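Local coordinates for tail fiber protein (Acinetobacter phage AM24, PDB 5W5P) that probably recognises, and may cleave, the capsular polysaccharide of Acinetobacter baumannii as a trimeric tailspike when the phage attaches to its host, at residues 326-340 and 361-375. Sequence-based numbering, arbitrary orientation.
Sequences GAVYAGTFIGNYFEG and TGYSSGVTFIGNQFG
Phe333 and Phe369 lie side by side where strands 331-334 and 365-370 run parallel, their axes 4.7 Å apart at closest approach and 3° from exact parallelism; the segments pair again, with the same offset, as strands 337-339 and 373-375 after a short break. In both phenylalanines CG stands beside the backbone N (chi1 -59° and -63°), which starts the rings off in the same direction: their planes are nearly parallel but slid apart, so the rings barely overlap, and Phe333 CD1 meets Phe369 CE2 at 3.5 Å. Flat rings suit this buried face, where both touch Ile353; Phe408 stacks on Phe369 in turn. Phe338 and Phe374 repeat the pattern after the break, with CD2 of Phe338 3.6 Å from CD1 of Phe374.

At the break, Gly335 and Gly371 adopt positive phi, which suits glycine, and Asn372 ties the turn together. Its ND2 donates to Phe333 O at 2.8 Å, while Ile370 N reaches the same oxygen from the opposite face of the carbonyl; its OD1 accepts Asn336 N at 2.9 Å. A buried amide suits this place because it can both donate and accept. Asn336 ND2 bonds Cys311 O and Asn372 ND2 also bonds Asn411 OD1, so asparagines link successive coils. On the other face, branched isoleucines suit an apolar subunit interface: Ile334 packs on Ile334 and Ile370 on Thr332, both of a second subunit. Such aromatic and asparagine rows, repeated from coil to coil, characterise a right-handed parallel beta-helix, here in a trimeric phage tailspike.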
loop_
_atom_site.group_PDB
_atom_site.type_symbol
_atom_site.label_atom_id
_atom_site.label_comp_id
_atom_site.label_asym_id
_atom_site.label_seq_id
_atom_site.Cartn_x
_atom_site.Cartn_y
_atom_site.Cartn_z
ATOM N N GLY A 326 7.860 -7.314 18.915
ATOM C CA GLY A 326 7.800 -6.595 20.173
ATOM C C GLY A 326 6.902 -5.382 20.063
ATOM O O GLY A 326 5.926 -5.366 19.303
ATOM N N ALA A 327 7.224 -4.352 20.841
ATOM C CA ALA A 327 6.540 -3.075 20.701
ATOM C C ALA A 327 6.765 -2.520 19.300
ATOM O O ALA A 327 7.905 -2.424 18.833
ATOM C CB ALA A 327 7.041 -2.088 21.756
ATOM N N VAL A 328 5.675 -2.148 18.631
ATOM C CA VAL A 328 5.710 -1.667 17.254
ATOM C C VAL A 328 5.100 -0.274 17.213
ATOM O O VAL A 328 3.948 -0.086 17.623
ATOM C CB VAL A 328 4.954 -2.607 16.300
ATOM C CG1 VAL A 328 4.937 -2.034 14.868
ATOM C CG2 VAL A 328 5.557 -4.009 16.323
ATOM N N TYR A 329 5.863 0.698 16.713
ATOM C CA TYR A 329 5.346 2.026 16.399
ATOM C C TYR A 329 5.235 2.156 14.885
ATOM O O TYR A 329 6.161 1.772 14.159
ATOM C CB TYR A 329 6.250 3.134 16.947
ATOM C CG TYR A 329 6.418 3.158 18.449
ATOM C CD1 TYR A 329 5.629 2.371 19.275
ATOM C CD2 TYR A 329 7.374 3.969 19.040
ATOM C CE1 TYR A 329 5.787 2.391 20.649
ATOM C CE2 TYR A 329 7.540 3.998 20.416
ATOM C CZ TYR A 329 6.743 3.205 21.214
ATOM O OH TYR A 329 6.907 3.223 22.582
ATOM N N ALA A 330 4.103 2.686 14.414
ATOM C CA ALA A 330 3.853 2.901 12.989
ATOM C C ALA A 330 3.998 1.597 12.197
ATOM O O ALA A 330 4.847 1.459 11.314
ATOM C CB ALA A 330 4.770 3.994 12.431
ATOM N N GLY A 331 3.147 0.632 12.535
ATOM C CA GLY A 331 3.080 -0.630 11.816
ATOM C C GLY A 331 1.883 -0.657 10.882
ATOM O O GLY A 331 0.826 -0.107 11.194
ATOM N N THR A 332 2.066 -1.298 9.726
ATOM C CA THR A 332 0.995 -1.477 8.756
ATOM C C THR A 332 1.042 -2.895 8.205
ATOM O O THR A 332 2.121 -3.429 7.937
ATOM C CB THR A 332 1.093 -0.451 7.610
ATOM O OG1 THR A 332 2.465 -0.261 7.244
ATOM C CG2 THR A 332 0.487 0.893 8.026
ATOM N N PHE A 333 -0.133 -3.509 8.060
ATOM C CA PHE A 333 -0.273 -4.853 7.491
ATOM C C PHE A 333 -1.475 -4.820 6.548
ATOM O O PHE A 333 -2.618 -4.954 6.995
ATOM C CB PHE A 333 -0.458 -5.913 8.573
ATOM C CG PHE A 333 0.671 -5.978 9.571
ATOM C CD1 PHE A 333 0.743 -5.064 10.613
ATOM C CD2 PHE A 333 1.642 -6.967 9.485
ATOM C CE1 PHE A 333 1.761 -5.114 11.535
ATOM C CE2 PHE A 333 2.668 -7.023 10.412
ATOM C CZ PHE A 333 2.725 -6.090 11.440
ATOM N N ILE A 334 -1.215 -4.664 5.250
ATOM C CA ILE A 334 -2.249 -4.387 4.259
ATOM C C ILE A 334 -2.303 -5.538 3.262
ATOM O O ILE A 334 -1.338 -5.784 2.527
ATOM C CB ILE A 334 -2.012 -3.052 3.539
ATOM C CG1 ILE A 334 -1.715 -1.940 4.555
ATOM C CG2 ILE A 334 -3.188 -2.720 2.613
ATOM C CD1 ILE A 334 -1.637 -0.552 3.949
ATOM N N GLY A 335 -3.434 -6.238 3.230
ATOM C CA GLY A 335 -3.726 -7.134 2.129
ATOM C C GLY A 335 -2.976 -8.444 2.118
ATOM O O GLY A 335 -2.792 -9.030 1.051
ATOM N N ASN A 336 -2.531 -8.926 3.274
ATOM C CA ASN A 336 -1.863 -10.217 3.306
ATOM C C ASN A 336 -2.853 -11.347 3.040
ATOM O O ASN A 336 -4.067 -11.207 3.215
ATOM C CB ASN A 336 -1.165 -10.432 4.646
ATOM C CG ASN A 336 0.073 -9.578 4.790
ATOM O OD1 ASN A 336 1.005 -9.680 3.987
ATOM N ND2 ASN A 336 0.080 -8.707 5.797
ATOM N N TYR A 337 -2.310 -12.479 2.601
ATOM C CA TYR A 337 -3.079 -13.677 2.282
ATOM C C TYR A 337 -2.578 -14.793 3.191
ATOM O O TYR A 337 -1.476 -15.319 2.989
ATOM C CB TYR A 337 -2.924 -14.031 0.800
ATOM C CG TYR A 337 -3.643 -15.281 0.321
ATOM C CD1 TYR A 337 -3.130 -16.547 0.584
ATOM C CD2 TYR A 337 -4.803 -15.193 -0.441
ATOM C CE1 TYR A 337 -3.766 -17.683 0.138
ATOM C CE2 TYR A 337 -5.446 -16.331 -0.898
ATOM C CZ TYR A 337 -4.922 -17.573 -0.607
ATOM O OH TYR A 337 -5.551 -18.713 -1.057
ATOM N N PHE A 338 -3.376 -15.136 4.198
ATOM C CA PHE A 338 -3.090 -16.244 5.094
ATOM C C PHE A 338 -4.059 -17.384 4.816
ATOM O O PHE A 338 -5.266 -17.159 4.669
ATOM C CB PHE A 338 -3.200 -15.813 6.555
ATOM C CG PHE A 338 -2.306 -14.670 6.923
ATOM C CD1 PHE A 338 -0.965 -14.886 7.197
ATOM C CD2 PHE A 338 -2.808 -13.380 7.016
ATOM C CE1 PHE A 338 -0.134 -13.833 7.548
ATOM C CE2 PHE A 338 -1.987 -12.322 7.368
ATOM C CZ PHE A 338 -0.648 -12.547 7.634
ATOM N N GLU A 339 -3.529 -18.606 4.746
ATOM C CA GLU A 339 -4.347 -19.775 4.432
ATOM C C GLU A 339 -3.759 -21.013 5.092
ATOM O O GLU A 339 -2.633 -21.406 4.774
ATOM C CB GLU A 339 -4.448 -19.980 2.918
ATOM C CG GLU A 339 -5.327 -21.152 2.510
ATOM C CD GLU A 339 -6.746 -21.027 3.038
ATOM O OE1 GLU A 339 -7.312 -19.916 2.972
ATOM O OE2 GLU A 339 -7.298 -22.040 3.515
ATOM N N GLY A 340 -4.524 -21.622 6.000
ATOM C CA GLY A 340 -4.200 -22.912 6.584
ATOM C C GLY A 340 -2.822 -23.039 7.196
ATOM O O GLY A 340 -2.049 -23.919 6.806
ATOM N N THR A 361 7.365 -7.862 26.663
ATOM C CA THR A 361 7.468 -6.891 25.584
ATOM C C THR A 361 6.696 -5.612 25.915
ATOM O O THR A 361 5.725 -5.628 26.675
ATOM C CB THR A 361 6.965 -7.542 24.291
ATOM O OG1 THR A 361 8.014 -8.343 23.721
ATOM C CG2 THR A 361 6.528 -6.532 23.298
ATOM N N GLY A 362 7.175 -4.473 25.362
ATOM C CA GLY A 362 6.525 -3.193 25.565
ATOM C C GLY A 362 5.234 -3.036 24.769
ATOM O O GLY A 362 4.878 -3.856 23.927
ATOM N N TYR A 363 4.517 -1.946 25.044
ATOM C CA TYR A 363 3.253 -1.691 24.366
ATOM C C TYR A 363 3.482 -1.121 22.969
ATOM O O TYR A 363 4.410 -0.336 22.743
ATOM C CB TYR A 363 2.389 -0.722 25.175
ATOM C CG TYR A 363 1.812 -1.298 26.447
ATOM C CD1 TYR A 363 0.724 -2.160 26.410
ATOM C CD2 TYR A 363 2.346 -0.964 27.686
ATOM C CE1 TYR A 363 0.194 -2.687 27.573
ATOM C CE2 TYR A 363 1.825 -1.485 28.855
ATOM C CZ TYR A 363 0.749 -2.346 28.794
ATOM O OH TYR A 363 0.226 -2.866 29.957
ATOM N N SER A 364 2.623 -1.514 22.031
ATOM C CA SER A 364 2.673 -0.978 20.681
ATOM C C SER A 364 1.879 0.323 20.604
ATOM O O SER A 364 1.106 0.666 21.505
ATOM C CB SER A 364 2.139 -1.995 19.677
ATOM O OG SER A 364 3.006 -3.113 19.575
ATOM N N SER A 365 2.078 1.060 19.509
ATOM C CA SER A 365 1.442 2.371 19.374
ATOM C C SER A 365 1.363 2.742 17.899
ATOM O O SER A 365 2.381 3.095 17.299
ATOM C CB SER A 365 2.209 3.427 20.165
ATOM O OG SER A 365 1.464 4.625 20.249
ATOM N N GLY A 366 0.158 2.689 17.336
ATOM C CA GLY A 366 -0.043 3.037 15.943
ATOM C C GLY A 366 0.180 1.876 14.995
ATOM O O GLY A 366 1.218 1.803 14.334
ATOM N N VAL A 367 -0.783 0.956 14.932
ATOM C CA VAL A 367 -0.716 -0.221 14.072
ATOM C C VAL A 367 -2.063 -0.383 13.382
ATOM O O VAL A 367 -3.111 -0.313 14.034
ATOM C CB VAL A 367 -0.360 -1.500 14.863
ATOM C CG1 VAL A 367 -0.108 -2.668 13.916
ATOM C CG2 VAL A 367 0.846 -1.268 15.760
ATOM N N THR A 368 -2.042 -0.598 12.066
ATOM C CA THR A 368 -3.268 -0.672 11.280
ATOM C C THR A 368 -3.263 -1.918 10.409
ATOM O O THR A 368 -2.302 -2.158 9.670
ATOM C CB THR A 368 -3.439 0.575 10.406
ATOM O OG1 THR A 368 -3.218 1.747 11.201
ATOM C CG2 THR A 368 -4.842 0.627 9.818
ATOM N N PHE A 369 -4.343 -2.697 10.488
ATOM C CA PHE A 369 -4.551 -3.888 9.669
ATOM C C PHE A 369 -5.685 -3.619 8.691
ATOM O O PHE A 369 -6.820 -3.387 9.110
ATOM C CB PHE A 369 -4.888 -5.100 10.536
ATOM C CG PHE A 369 -3.792 -5.499 11.470
ATOM C CD1 PHE A 369 -3.644 -4.867 12.695
ATOM C CD2 PHE A 369 -2.904 -6.507 11.122
ATOM C CE1 PHE A 369 -2.632 -5.233 13.559
ATOM C CE2 PHE A 369 -1.888 -6.882 11.985
ATOM C CZ PHE A 369 -1.752 -6.245 13.206
ATOM N N ILE A 370 -5.384 -3.664 7.394
ATOM C CA ILE A 370 -6.356 -3.365 6.350
ATOM C C ILE A 370 -6.377 -4.516 5.353
ATOM O O ILE A 370 -5.337 -4.869 4.787
ATOM C CB ILE A 370 -6.038 -2.042 5.632
ATOM C CG1 ILE A 370 -5.920 -0.900 6.645
ATOM C CG2 ILE A 370 -7.102 -1.736 4.585
ATOM C CD1 ILE A 370 -5.403 0.378 6.055
ATOM N N GLY A 371 -7.555 -5.104 5.151
ATOM C CA GLY A 371 -7.780 -5.985 4.017
ATOM C C GLY A 371 -7.034 -7.301 4.016
ATOM O O GLY A 371 -6.765 -7.849 2.944
ATOM N N ASN A 372 -6.697 -7.833 5.185
ATOM C CA ASN A 372 -6.072 -9.144 5.272
ATOM C C ASN A 372 -7.131 -10.239 5.265
ATOM O O ASN A 372 -8.262 -10.036 5.714
ATOM C CB ASN A 372 -5.225 -9.256 6.540
ATOM C CG ASN A 372 -4.156 -8.190 6.619
ATOM O OD1 ASN A 372 -3.081 -8.339 6.044
ATOM N ND2 ASN A 372 -4.447 -7.104 7.326
ATOM N N GLN A 373 -6.761 -11.404 4.741
ATOM C CA GLN A 373 -7.570 -12.608 4.885
ATOM C C GLN A 373 -6.862 -13.550 5.842
ATOM O O GLN A 373 -5.756 -14.019 5.554
ATOM C CB GLN A 373 -7.816 -13.311 3.553
ATOM C CG GLN A 373 -8.459 -14.678 3.723
ATOM C CD GLN A 373 -8.474 -15.490 2.441
ATOM O OE1 GLN A 373 -7.595 -16.323 2.209
ATOM N NE2 GLN A 373 -9.487 -15.268 1.612
ATOM N N PHE A 374 -7.498 -13.817 6.976
ATOM C CA PHE A 374 -6.974 -14.761 7.955
ATOM C C PHE A 374 -7.702 -16.096 7.805
ATOM O O PHE A 374 -8.582 -16.457 8.589
ATOM C CB PHE A 374 -7.128 -14.200 9.363
ATOM C CG PHE A 374 -6.463 -12.869 9.574
ATOM C CD1 PHE A 374 -5.087 -12.775 9.700
ATOM C CD2 PHE A 374 -7.223 -11.711 9.684
ATOM C CE1 PHE A 374 -4.473 -11.546 9.914
ATOM C CE2 PHE A 374 -6.619 -10.477 9.895
ATOM C CZ PHE A 374 -5.241 -10.394 10.009
ATOM N N GLY A 375 -7.320 -16.828 6.757
ATOM C CA GLY A 375 -7.899 -18.133 6.496
ATOM C C GLY A 375 -7.300 -19.207 7.379
ATOM O O GLY A 375 -6.163 -19.638 7.161
HETATM O O HOH W 1 9.112 -4.277 22.806
HETATM O O HOH W 2 6.223 0.938 23.804
HETATM O O HOH W 3 -0.744 2.221 11.597
#